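Local structure of purine nucleoside phosphorylase (1ODI) at residues His5-Pro10 with Arg39-Arg44; Leu18-Pro23 with Val86-Ala91; Gly92-Asp97 with Tyr173-Phe178; Leu98-Leu103 with Ser203-Asp208. The protein probably catalyses the reversible phosphorolysis of purine nucleosides, splitting the glycosidic bond with phosphate to release the free base and ribose 1-phosphate. One frame throughout, in Å; residues are numbered along the deposited sequence.

Interaction 1: residues His5-Pro10 with Arg39-Arg44; sequences HVRAHP and RYNDHR. With ADN (adenosine), chain J; SO4 (sulfate ion), chain I.
His43 meets segment 5-10 with both the rim and a face of its imidazole. His43 ND1 donates to His5 O at 3.1 Å, with an N-H...O angle of 157° and the acceptor in the ring plane. The guanidinium of Arg7 lies flat on one face, centres 3.9 Å apart and planes at 21°, while Arg44 CG sits over the opposite face, toward its rim. CG of His43 stands anti to the backbone N (chi1 -172°), which carries the ring across to Arg7. With an alanine here, His5 O would probably lose this donor and the guanidinium of Arg7 would be free to swing.

The close-packed side is apolar: Ala8 CB lies 3.6 Å from Tyr40 CD1, and Val6 CG1 reaches the edge of the same ring at CE1. The solvent side is looser. Arg7 is exposed, and a water bridges Arg7 O and Tyr40 O.

Glu76 binds His5 ND1, and His5 NE2 shares a hydrogen bond of 2.7 Å with adenosine O5'. Arg44 NH2 reaches sulfate O2 at 3.2 Å. Arg87 and Asn204 of the second subunit bind sulfate and adenosine respectively, giving the shared active site typical of hexameric nucleoside phosphorylases.

Interaction 2: residues Leu18-Pro23 with Val86-Ala91; sequences LLPGDP and VRVGTA. With ADN (adenosine), chain H; SO4 (sulfate ion), chain G.
Leu19 joins the neighbouring strand through both backbone polar atoms. Leu19 N donates to Val86 O at 2.8 Å, and Leu19 O accepts from Val88 N at 3.2 Å. Leu19 O also takes a water that bridges to Arg87 NH1. Where Leu18 and Val86 share a sheet face, branched apolar side chains suit burial; farther along, Pro20 CB packs 4.0 Å from Val88 CG2.

Arg87, its chain extended from CG to NE (chi3 163°), brings the guanidinium edge-on to the sulfate. NH2 gives a nearly straight bond of 2.8 Å to sulfate O1, while NH1 makes weak bonds to O1 and O2. Glu179 binds NE and Glu181 binds NH2, which helps hold the group. A methionine in its place would probably leave sulfate O1 short of a charged donor and both glutamates without their mate.

Within the two segments three further donors serve the anion: Gly21 N to sulfate O2 at 2.7 Å, Thr90 N to O1 at 3.1 Å, and Thr90 OG1 to O3 at 2.8 Å. Arg25 and, from the second subunit, Arg44 bind it as well. At Gly21 a side chain would hit the sulfate. This cluster is consistent with the phosphate site of nucleoside phosphorylases.

Interaction 3: residues Gly92-Asp97 with Tyr173-Phe178; sequences GAASSD and YGVLAF. With ADN (adenosine), chain H.
Phe178 and Gly92 face each other as an antiparallel hydrogen-bonded pair, each backbone N donating to the other's carbonyl. Gly92 N to Phe178 O is 2.9 Å, nearly straight at 171° and in the carbonyl plane, and Phe178 N to Gly92 O is also 2.9 Å. Beyond the non-hydrogen-bonded pair of Ala93 and Ala177, Ala94 N continues the ladder to Leu176 O at 3.0 Å.

The side chain of Phe178 can be followed outward. CB lies 4.1 Å from adenosine N1 and about as far from Gly92 O. CG is anti to the carbonyl carbon (chi1 -72°), which swings the ring across toward Ala94. There CE1 meets Ala94 CB at 3.9 Å, the methyl sitting at the ring's edge and near its plane. A methyl suits this place because it fits the angle between the ring and the carbonyl of Val175, with Ala94 CB 3.5 Å from Val175 O. A small residue also suits the next strand position, where Ala177 CB lies 3.2 Å from Gly92 O. Gly92 itself runs beneath the base, where a CB would collide with adenosine N6.

Outside the pair, the Phe178 ring meets Trp170 with planes steeply inclined and touches Ala167, both on helix 164-171, as well as Ala154 on strand 152-155. Strand 175-179 thus lies between strands 84-93 and 152-155 in the mixed sheet, with helix 164-171 packed against the phenylalanine.

Interaction 4: residues Leu98-Leu103 with Ser203-Asp208; sequences LAPGEL and SNRIGD. With ADN (adenosine), chain H.
Pro100 sets CD over one face of the Arg205 guanidinium, toward its rim, 3.7 Å from Arg205 NH2. Their side chains cross at about a right angle. Ala99 adds its methyl, with Ala99 CB 3.6 Å from Arg205 NH2. The contact is thus van der Waals packing: a rigid, apolar proline offers a flat group something to rest on without competing for its N-H bonds. The extended chain of Arg205 (chi3 171°) carries the guanidinium to this surface, and its NE makes a weak hydrogen bond to Ser96 O.

In the next shell, two type II turns hold the partners. Ala99-Glu102 closes through its backbone, and Glu102 OE2 accepts from Ala99 N at 2.9 Å. Arg205-Asp208 is tied likewise, Asp208 OD2 taking Arg205 N at 2.8 Å. Gly101 and Gly207 occupy positive-phi positions where a CB would be jammed against the preceding carbonyl.

Farther out, Asn204 turns to the ligand. Its ND2 donates to adenosine N7 at 2.7 Å and its OD1 accepts from N6 at 3.1 Å, while Ser203 OG receives a second bond from ND2, helping fix the amide's rotation. This two-pronged reading of the N7/N6 edge marks the purine-base pocket of the nucleoside phosphorylase active site.

All four contacts reach the same mixed sheet. Interactions 1 and 2 alternate along the chain, as do interactions 3 and 4, and the first pair closes before the second opens. Strand 84-93 is the common thread: interaction 2 uses its middle, interaction 3 its end, and interaction 4 the adjoining strand 195-205. Centres of interactions 3 and 4 lie 9 Å apart, joined by probable backbone hydrogen bonds from Ala93 to Asn204 and Ile206; interaction 2 touches both. These three touch one adenosine. Interaction 1, about 34 Å from interaction 3 between centres, serves a different adenosine at the second subunit, so each active site draws on two chains.

Interaction 1: residues His5-Pro10 with Arg39-Arg44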
# COMPACT_ATOMS: atom_id res chain seq x y z
N HIS A 5 24.31 -18.84 -11.09
CA HIS A 5 23.39 -19.98 -11.15
C HIS A 5 23.49 -20.82 -12.41
O HIS A 5 23.64 -22.04 -12.33
CB HIS A 5 21.95 -19.49 -10.95
CG HIS A 5 21.78 -18.65 -9.73
ND1 HIS A 5 22.17 -17.33 -9.69
CD2 HIS A 5 21.32 -18.94 -8.50
CE1 HIS A 5 21.96 -16.85 -8.48
NE2 HIS A 5 21.44 -17.81 -7.73
N VAL A 6 23.40 -20.18 -13.57
CA VAL A 6 23.53 -20.90 -14.83
C VAL A 6 25.00 -20.83 -15.19
O VAL A 6 25.43 -19.95 -15.93
CB VAL A 6 22.67 -20.25 -15.95
CG1 VAL A 6 22.85 -21.01 -17.25
CG2 VAL A 6 21.20 -20.24 -15.53
N ARG A 7 25.77 -21.76 -14.64
CA ARG A 7 27.22 -21.84 -14.83
C ARG A 7 27.66 -22.05 -16.27
O ARG A 7 28.19 -23.10 -16.61
CB ARG A 7 27.80 -22.98 -13.98
CG ARG A 7 27.27 -23.10 -12.55
CD ARG A 7 27.94 -22.15 -11.55
NE ARG A 7 28.05 -22.79 -10.24
CZ ARG A 7 28.22 -22.16 -9.08
NH1 ARG A 7 28.30 -20.83 -9.04
NH2 ARG A 7 28.31 -22.85 -7.96
N ALA A 8 27.48 -21.04 -17.12
CA ALA A 8 27.89 -21.16 -18.52
C ALA A 8 28.77 -19.99 -18.96
O ALA A 8 29.07 -19.09 -18.17
CB ALA A 8 26.66 -21.25 -19.41
N HIS A 9 29.21 -20.03 -20.21
CA HIS A 9 30.05 -18.96 -20.77
C HIS A 9 29.35 -18.28 -21.95
O HIS A 9 28.42 -18.83 -22.53
CB HIS A 9 31.40 -19.52 -21.21
CG HIS A 9 32.28 -19.94 -20.07
ND1 HIS A 9 32.17 -21.18 -19.47
CD2 HIS A 9 33.25 -19.27 -19.40
CE1 HIS A 9 33.04 -21.25 -18.48
NE2 HIS A 9 33.70 -20.11 -18.41
N PRO A 10 29.79 -17.07 -22.31
CA PRO A 10 29.20 -16.31 -23.42
C PRO A 10 28.85 -17.10 -24.69
O PRO A 10 27.74 -16.98 -25.23
CB PRO A 10 30.23 -15.22 -23.67
CG PRO A 10 30.73 -14.93 -22.29
CD PRO A 10 30.93 -16.33 -21.73
N ARG A 39 24.01 -29.90 -23.69
CA ARG A 39 23.64 -29.33 -22.39
C ARG A 39 24.80 -28.55 -21.81
O ARG A 39 25.82 -29.13 -21.46
CB ARG A 39 23.25 -30.44 -21.41
CG ARG A 39 22.52 -29.93 -20.17
CD ARG A 39 21.89 -31.05 -19.37
NE ARG A 39 22.88 -31.79 -18.58
CZ ARG A 39 22.60 -32.85 -17.83
NH1 ARG A 39 21.36 -33.33 -17.77
NH2 ARG A 39 23.57 -33.45 -17.15
N TYR A 40 24.64 -27.23 -21.70
CA TYR A 40 25.70 -26.38 -21.16
C TYR A 40 25.59 -26.11 -19.66
O TYR A 40 26.48 -25.51 -19.07
CB TYR A 40 25.75 -25.06 -21.93
CG TYR A 40 24.49 -24.24 -21.84
CD1 TYR A 40 24.18 -23.52 -20.69
CD2 TYR A 40 23.60 -24.20 -22.91
CE1 TYR A 40 22.99 -22.78 -20.60
CE2 TYR A 40 22.42 -23.47 -22.84
CZ TYR A 40 22.12 -22.77 -21.68
OH TYR A 40 20.93 -22.08 -21.60
N ASN A 41 24.50 -26.55 -19.04
CA ASN A 41 24.34 -26.36 -17.60
C ASN A 41 23.35 -27.30 -16.97
O ASN A 41 22.32 -27.64 -17.55
CB ASN A 41 23.89 -24.93 -17.28
CG ASN A 41 23.73 -24.71 -15.78
OD1 ASN A 41 24.71 -24.65 -15.05
ND2 ASN A 41 22.48 -24.60 -15.33
N ASP A 42 23.66 -27.71 -15.74
CA ASP A 42 22.80 -28.61 -14.99
C ASP A 42 22.87 -28.20 -13.52
O ASP A 42 22.24 -28.81 -12.65
CB ASP A 42 23.26 -30.06 -15.16
CG ASP A 42 24.68 -30.29 -14.65
OD1 ASP A 42 25.22 -31.40 -14.88
OD2 ASP A 42 25.26 -29.38 -14.02
N HIS A 43 23.64 -27.15 -13.25
CA HIS A 43 23.76 -26.66 -11.89
C HIS A 43 22.37 -26.25 -11.40
O HIS A 43 21.60 -25.63 -12.13
CB HIS A 43 24.73 -25.47 -11.83
CG HIS A 43 25.05 -25.02 -10.44
ND1 HIS A 43 24.81 -23.74 -10.00
CD2 HIS A 43 25.54 -25.70 -9.38
CE1 HIS A 43 25.14 -23.64 -8.73
NE2 HIS A 43 25.59 -24.82 -8.32
N ARG A 44 22.06 -26.62 -10.16
CA ARG A 44 20.77 -26.33 -9.53
C ARG A 44 19.58 -26.91 -10.29
O ARG A 44 18.44 -26.53 -10.05
CB ARG A 44 20.59 -24.82 -9.34
CG ARG A 44 21.42 -24.23 -8.21
CD ARG A 44 21.03 -22.79 -7.94
NE ARG A 44 21.72 -22.22 -6.78
CZ ARG A 44 21.37 -22.42 -5.51
NH1 ARG A 44 20.33 -23.18 -5.20
NH2 ARG A 44 22.06 -21.82 -4.54
O5' ADN J . 21.73 -18.18 -5.11
C5' ADN J . 20.50 -17.71 -4.60
C4' ADN J . 19.98 -18.85 -3.70
O4' ADN J . 20.86 -19.16 -2.56
C3' ADN J . 18.66 -18.49 -3.05
O3' ADN J . 17.90 -19.72 -3.08
C2' ADN J . 18.98 -18.04 -1.61
O2' ADN J . 18.20 -18.66 -0.59
C1' ADN J . 20.53 -18.23 -1.52
N9 ADN J . 21.38 -16.99 -1.61
C8 ADN J . 22.79 -16.98 -1.52
N7 ADN J . 23.35 -15.80 -1.64
C5 ADN J . 22.27 -14.94 -1.82
C6 ADN J . 22.16 -13.49 -2.03
N6 ADN J . 23.23 -12.68 -2.07
N1 ADN J . 20.90 -12.97 -2.18
C2 ADN J . 19.81 -13.78 -2.13
N3 ADN J . 19.78 -15.13 -1.96
C4 ADN J . 21.04 -15.65 -1.81
S SO4 I . 19.92 -22.30 -1.08
O1 SO4 I . 19.09 -22.19 -2.29
O2 SO4 I . 21.34 -22.34 -1.46
O3 SO4 I . 19.56 -23.53 -0.35
O4 SO4 I . 19.69 -21.15 -0.19
O HOH W 1 28.07 -25.59 -16.50

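Interaction 2: residues Leu18-Pro23 with Val86-Ala91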
# COMPACT_ATOMS: atom_id res chain seq x y z
N LEU A 18 14.42 -20.41 -25.70
CA LEU A 18 13.08 -20.81 -25.27
C LEU A 18 13.24 -21.05 -23.78
O LEU A 18 14.24 -21.63 -23.34
CB LEU A 18 12.61 -22.11 -25.93
CG LEU A 18 12.35 -22.15 -27.44
CD1 LEU A 18 11.39 -23.28 -27.69
CD2 LEU A 18 11.76 -20.85 -27.95
N LEU A 19 12.25 -20.60 -23.00
CA LEU A 19 12.29 -20.71 -21.55
C LEU A 19 11.18 -21.55 -20.91
O LEU A 19 10.13 -21.01 -20.54
CB LEU A 19 12.28 -19.31 -20.94
CG LEU A 19 13.41 -18.34 -21.31
CD1 LEU A 19 13.04 -16.93 -20.88
CD2 LEU A 19 14.70 -18.78 -20.65
N PRO A 20 11.38 -22.87 -20.81
CA PRO A 20 10.35 -23.70 -20.18
C PRO A 20 10.64 -23.61 -18.69
O PRO A 20 11.76 -23.25 -18.30
CB PRO A 20 10.64 -25.09 -20.74
CG PRO A 20 12.14 -25.07 -20.88
CD PRO A 20 12.39 -23.70 -21.49
N GLY A 21 9.65 -23.91 -17.85
CA GLY A 21 9.87 -23.85 -16.41
C GLY A 21 10.40 -25.15 -15.85
O GLY A 21 11.20 -25.17 -14.91
N ASP A 22 9.97 -26.25 -16.45
CA ASP A 22 10.37 -27.58 -16.02
C ASP A 22 11.57 -28.12 -16.80
O ASP A 22 11.55 -28.17 -18.03
CB ASP A 22 9.15 -28.51 -16.16
CG ASP A 22 9.51 -29.97 -16.04
OD1 ASP A 22 10.41 -30.31 -15.24
OD2 ASP A 22 8.87 -30.79 -16.73
N PRO A 23 12.64 -28.51 -16.10
CA PRO A 23 13.82 -29.04 -16.79
C PRO A 23 13.46 -30.25 -17.65
O PRO A 23 14.14 -30.54 -18.64
CB PRO A 23 14.77 -29.40 -15.65
CG PRO A 23 13.84 -29.71 -14.52
CD PRO A 23 12.82 -28.61 -14.64
N VAL A 86 11.72 -16.50 -25.38
CA VAL A 86 10.30 -16.82 -25.39
C VAL A 86 9.99 -17.94 -24.42
O VAL A 86 10.46 -19.07 -24.58
CB VAL A 86 9.81 -17.24 -26.79
CG1 VAL A 86 8.37 -17.68 -26.72
CG2 VAL A 86 9.96 -16.08 -27.76
N ARG A 87 9.18 -17.63 -23.42
CA ARG A 87 8.77 -18.60 -22.42
C ARG A 87 7.75 -19.56 -23.03
O ARG A 87 6.76 -19.13 -23.64
CB ARG A 87 8.19 -17.88 -21.20
CG ARG A 87 7.31 -18.74 -20.29
CD ARG A 87 6.92 -18.01 -18.99
NE ARG A 87 5.78 -18.64 -18.34
CZ ARG A 87 5.76 -19.91 -17.92
NH1 ARG A 87 6.83 -20.68 -18.08
NH2 ARG A 87 4.65 -20.41 -17.39
N VAL A 88 8.00 -20.85 -22.89
CA VAL A 88 7.09 -21.88 -23.36
C VAL A 88 6.68 -22.66 -22.12
O VAL A 88 7.34 -23.63 -21.75
CB VAL A 88 7.76 -22.84 -24.37
CG1 VAL A 88 7.80 -22.19 -25.75
CG2 VAL A 88 9.17 -23.20 -23.91
N GLY A 89 5.61 -22.23 -21.46
CA GLY A 89 5.17 -22.91 -20.25
C GLY A 89 3.74 -23.41 -20.25
O GLY A 89 3.11 -23.55 -21.30
N THR A 90 3.23 -23.69 -19.07
CA THR A 90 1.85 -24.15 -18.92
C THR A 90 1.16 -23.19 -17.97
O THR A 90 1.83 -22.42 -17.29
CB THR A 90 1.79 -25.59 -18.36
OG1 THR A 90 2.35 -25.61 -17.04
CG2 THR A 90 2.59 -26.54 -19.24
N ALA A 91 -0.17 -23.23 -17.92
CA ALA A 91 -0.93 -22.35 -17.04
C ALA A 91 -2.27 -22.96 -16.64
O ALA A 91 -2.73 -23.92 -17.25
CB ALA A 91 -1.14 -20.99 -17.72
O5' ADN H . 2.89 -26.20 -11.86
C5' ADN H . 3.03 -24.82 -11.59
C4' ADN H . 3.96 -24.31 -12.72
O4' ADN H . 3.39 -24.46 -14.08
C3' ADN H . 4.23 -22.82 -12.60
O3' ADN H . 5.63 -22.65 -12.89
C2' ADN H . 3.32 -22.11 -13.63
O2' ADN H . 4.01 -21.22 -14.50
C1' ADN H . 2.57 -23.30 -14.32
N9 ADN H . 1.14 -23.52 -13.89
C8 ADN H . 0.30 -24.53 -14.41
N7 ADN H . -0.91 -24.57 -13.91
C5 ADN H . -0.91 -23.53 -12.98
C6 ADN H . -1.92 -23.02 -12.06
N6 ADN H . -3.14 -23.54 -11.97
N1 ADN H . -1.57 -21.95 -11.26
C2 ADN H . -0.32 -21.41 -11.35
N3 ADN H . 0.70 -21.80 -12.16
C4 ADN H . 0.34 -22.86 -12.95
S SO4 G . 5.90 -24.22 -16.57
O1 SO4 G . 5.00 -23.05 -16.62
O2 SO4 G . 6.94 -24.08 -17.60
O3 SO4 G . 5.12 -25.45 -16.80
O4 SO4 G . 6.54 -24.29 -15.24
O HOH W 2 9.74 -20.39 -17.88

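Interaction 3: residues Gly92-Asp97 with Tyr173-Phe178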
# COMPACT_ATOMS: atom_id res chain seq x y z
N GLY A 92 -2.88 -22.39 -15.60
CA GLY A 92 -4.17 -22.88 -15.14
C GLY A 92 -5.29 -21.95 -15.56
O GLY A 92 -5.25 -20.76 -15.22
N ALA A 93 -6.27 -22.47 -16.29
CA ALA A 93 -7.41 -21.67 -16.76
C ALA A 93 -8.20 -21.00 -15.64
O ALA A 93 -8.54 -21.63 -14.63
CB ALA A 93 -8.33 -22.53 -17.60
N ALA A 94 -8.51 -19.72 -15.82
CA ALA A 94 -9.25 -18.95 -14.83
C ALA A 94 -10.75 -19.16 -14.95
O ALA A 94 -11.50 -18.89 -14.02
CB ALA A 94 -8.93 -17.47 -14.96
N SER A 95 -11.18 -19.65 -16.10
CA SER A 95 -12.60 -19.91 -16.32
C SER A 95 -12.84 -21.29 -16.93
O SER A 95 -11.90 -21.93 -17.43
CB SER A 95 -13.19 -18.82 -17.21
OG SER A 95 -12.32 -18.50 -18.28
N SER A 96 -14.09 -21.75 -16.88
CA SER A 96 -14.47 -23.06 -17.42
C SER A 96 -14.35 -23.21 -18.93
O SER A 96 -14.17 -24.32 -19.41
CB SER A 96 -15.91 -23.42 -17.00
OG SER A 96 -16.02 -23.50 -15.58
N ASP A 97 -14.43 -22.11 -19.66
CA ASP A 97 -14.36 -22.12 -21.12
C ASP A 97 -12.98 -22.42 -21.70
O ASP A 97 -12.89 -22.80 -22.86
CB ASP A 97 -14.83 -20.77 -21.64
CG ASP A 97 -13.98 -19.62 -21.11
OD1 ASP A 97 -13.91 -19.50 -19.87
OD2 ASP A 97 -13.43 -18.85 -21.92
N TYR A 173 -11.78 -9.43 -15.41
CA TYR A 173 -10.88 -8.35 -15.79
C TYR A 173 -10.06 -8.76 -17.00
O TYR A 173 -9.13 -8.05 -17.40
CB TYR A 173 -9.94 -8.03 -14.63
CG TYR A 173 -10.64 -7.48 -13.42
CD1 TYR A 173 -11.26 -6.22 -13.45
CD2 TYR A 173 -10.65 -8.19 -12.22
CE1 TYR A 173 -11.87 -5.70 -12.31
CE2 TYR A 173 -11.26 -7.68 -11.07
CZ TYR A 173 -11.87 -6.43 -11.12
OH TYR A 173 -12.42 -5.91 -9.97
N GLY A 174 -10.39 -9.91 -17.57
CA GLY A 174 -9.68 -10.37 -18.75
C GLY A 174 -8.56 -11.37 -18.54
O GLY A 174 -7.85 -11.71 -19.49
N VAL A 175 -8.38 -11.85 -17.31
CA VAL A 175 -7.33 -12.83 -17.04
C VAL A 175 -7.75 -14.19 -17.56
O VAL A 175 -8.75 -14.75 -17.10
CB VAL A 175 -7.02 -12.93 -15.53
CG1 VAL A 175 -6.04 -14.08 -15.27
CG2 VAL A 175 -6.42 -11.61 -15.03
N LEU A 176 -7.00 -14.73 -18.51
CA LEU A 176 -7.33 -16.03 -19.08
C LEU A 176 -6.79 -17.19 -18.27
O LEU A 176 -7.43 -18.24 -18.17
CB LEU A 176 -6.81 -16.12 -20.52
CG LEU A 176 -7.40 -15.16 -21.55
CD1 LEU A 176 -6.71 -15.38 -22.88
CD2 LEU A 176 -8.88 -15.38 -21.69
N ALA A 177 -5.61 -17.02 -17.67
CA ALA A 177 -5.02 -18.09 -16.89
C ALA A 177 -3.94 -17.60 -15.94
O ALA A 177 -3.41 -16.49 -16.08
CB ALA A 177 -4.45 -19.16 -17.82
N PHE A 178 -3.61 -18.44 -14.96
CA PHE A 178 -2.59 -18.11 -13.99
C PHE A 178 -1.36 -18.94 -14.22
O PHE A 178 -1.44 -20.14 -14.46
CB PHE A 178 -3.09 -18.34 -12.56
CG PHE A 178 -4.12 -17.36 -12.11
CD1 PHE A 178 -5.42 -17.41 -12.59
CD2 PHE A 178 -3.77 -16.33 -11.23
CE1 PHE A 178 -6.37 -16.45 -12.22
CE2 PHE A 178 -4.71 -15.37 -10.84
CZ PHE A 178 -6.01 -15.43 -11.34
O5' ADN H . 2.89 -26.20 -11.86
C5' ADN H . 3.03 -24.82 -11.59
C4' ADN H . 3.96 -24.31 -12.72
O4' ADN H . 3.39 -24.46 -14.08
C3' ADN H . 4.23 -22.82 -12.60
O3' ADN H . 5.63 -22.65 -12.89
C2' ADN H . 3.32 -22.11 -13.63
O2' ADN H . 4.01 -21.22 -14.50
C1' ADN H . 2.57 -23.30 -14.32
N9 ADN H . 1.14 -23.52 -13.89
C8 ADN H . 0.30 -24.53 -14.41
N7 ADN H . -0.91 -24.57 -13.91
C5 ADN H . -0.91 -23.53 -12.98
C6 ADN H . -1.92 -23.02 -12.06
N6 ADN H . -3.14 -23.54 -11.97
N1 ADN H . -1.57 -21.95 -11.26
C2 ADN H . -0.32 -21.41 -11.35
N3 ADN H . 0.70 -21.80 -12.16
C4 ADN H . 0.34 -22.86 -12.95

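Interaction 4: residues Leu98-Leu103 with Ser203-Asp208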
# COMPACT_ATOMS: atom_id res chain seq x y z
N LEU A 98 -11.90 -22.26 -20.94
CA LEU A 98 -10.57 -22.55 -21.47
C LEU A 98 -10.20 -24.00 -21.12
O LEU A 98 -9.97 -24.31 -19.95
CB LEU A 98 -9.58 -21.55 -20.87
CG LEU A 98 -8.20 -21.34 -21.49
CD1 LEU A 98 -8.31 -21.16 -22.99
CD2 LEU A 98 -7.56 -20.10 -20.86
N ALA A 99 -10.14 -24.87 -22.13
CA ALA A 99 -9.85 -26.28 -21.92
C ALA A 99 -8.37 -26.62 -21.99
O ALA A 99 -7.58 -25.94 -22.66
CB ALA A 99 -10.63 -27.13 -22.92
N PRO A 100 -7.97 -27.70 -21.30
CA PRO A 100 -6.57 -28.14 -21.28
C PRO A 100 -6.07 -28.48 -22.68
O PRO A 100 -6.74 -29.18 -23.44
CB PRO A 100 -6.61 -29.36 -20.36
CG PRO A 100 -7.70 -28.99 -19.39
CD PRO A 100 -8.76 -28.44 -20.31
N GLY A 101 -4.89 -27.98 -23.03
CA GLY A 101 -4.34 -28.23 -24.35
C GLY A 101 -4.40 -26.99 -25.21
O GLY A 101 -3.61 -26.83 -26.14
N GLU A 102 -5.33 -26.10 -24.91
CA GLU A 102 -5.44 -24.87 -25.69
C GLU A 102 -4.19 -24.03 -25.48
O GLU A 102 -3.56 -24.08 -24.42
CB GLU A 102 -6.67 -24.07 -25.28
CG GLU A 102 -7.98 -24.64 -25.79
CD GLU A 102 -9.15 -23.70 -25.56
OE1 GLU A 102 -9.10 -22.54 -26.05
OE2 GLU A 102 -10.13 -24.12 -24.90
N LEU A 103 -3.84 -23.26 -26.51
CA LEU A 103 -2.66 -22.40 -26.46
C LEU A 103 -3.00 -20.95 -26.15
O LEU A 103 -4.02 -20.42 -26.58
CB LEU A 103 -1.93 -22.46 -27.80
CG LEU A 103 -1.47 -23.83 -28.30
CD1 LEU A 103 -0.77 -23.64 -29.65
CD2 LEU A 103 -0.55 -24.48 -27.29
N SER A 203 -2.72 -26.51 -18.86
CA SER A 203 -2.53 -27.89 -18.39
C SER A 203 -3.57 -28.28 -17.34
O SER A 203 -3.66 -29.45 -16.94
CB SER A 203 -1.12 -28.06 -17.81
OG SER A 203 -0.87 -27.11 -16.80
N ASN A 204 -4.36 -27.31 -16.90
CA ASN A 204 -5.38 -27.56 -15.90
C ASN A 204 -6.27 -26.35 -15.65
O ASN A 204 -5.96 -25.23 -16.06
CB ASN A 204 -4.71 -27.94 -14.59
CG ASN A 204 -3.95 -26.78 -13.97
OD1 ASN A 204 -4.48 -26.05 -13.13
ND2 ASN A 204 -2.71 -26.58 -14.40
N ARG A 205 -7.39 -26.60 -14.99
CA ARG A 205 -8.30 -25.53 -14.63
C ARG A 205 -7.96 -25.29 -13.15
O ARG A 205 -7.67 -26.23 -12.42
CB ARG A 205 -9.76 -25.98 -14.80
CG ARG A 205 -10.13 -26.34 -16.24
CD ARG A 205 -11.63 -26.41 -16.44
NE ARG A 205 -12.01 -26.55 -17.84
CZ ARG A 205 -12.01 -27.70 -18.52
NH1 ARG A 205 -11.63 -28.83 -17.92
NH2 ARG A 205 -12.39 -27.72 -19.79
N ILE A 206 -7.97 -24.04 -12.72
CA ILE A 206 -7.63 -23.73 -11.34
C ILE A 206 -8.49 -24.49 -10.35
O ILE A 206 -9.72 -24.45 -10.42
CB ILE A 206 -7.74 -22.22 -11.06
CG1 ILE A 206 -6.59 -21.48 -11.76
CG2 ILE A 206 -7.72 -21.95 -9.56
CD1 ILE A 206 -5.30 -21.35 -10.95
N GLY A 207 -7.84 -25.19 -9.42
CA GLY A 207 -8.56 -25.95 -8.42
C GLY A 207 -8.52 -27.45 -8.64
O GLY A 207 -8.94 -28.22 -7.77
N ASP A 208 -8.02 -27.87 -9.80
CA ASP A 208 -7.94 -29.29 -10.12
C ASP A 208 -6.90 -29.98 -9.25
O ASP A 208 -5.80 -29.45 -9.04
CB ASP A 208 -7.58 -29.50 -11.60
CG ASP A 208 -8.69 -29.08 -12.54
OD1 ASP A 208 -9.85 -28.99 -12.08
OD2 ASP A 208 -8.41 -28.85 -13.74
O5' ADN H . 2.89 -26.20 -11.86
C5' ADN H . 3.03 -24.82 -11.59
C4' ADN H . 3.96 -24.31 -12.72
O4' ADN H . 3.39 -24.46 -14.08
C3' ADN H . 4.23 -22.82 -12.60
O3' ADN H . 5.63 -22.65 -12.89
C2' ADN H . 3.32 -22.11 -13.63
O2' ADN H . 4.01 -21.22 -14.50
C1' ADN H . 2.57 -23.30 -14.32
N9 ADN H . 1.14 -23.52 -13.89
C8 ADN H . 0.30 -24.53 -14.41
N7 ADN H . -0.91 -24.57 -13.91
C5 ADN H . -0.91 -23.53 -12.98
C6 ADN H . -1.92 -23.02 -12.06
N6 ADN H . -3.14 -23.54 -11.97
N1 ADN H . -1.57 -21.95 -11.26
C2 ADN H . -0.32 -21.41 -11.35
N3 ADN H . 0.70 -21.80 -12.16
C4 ADN H . 0.34 -22.86 -12.95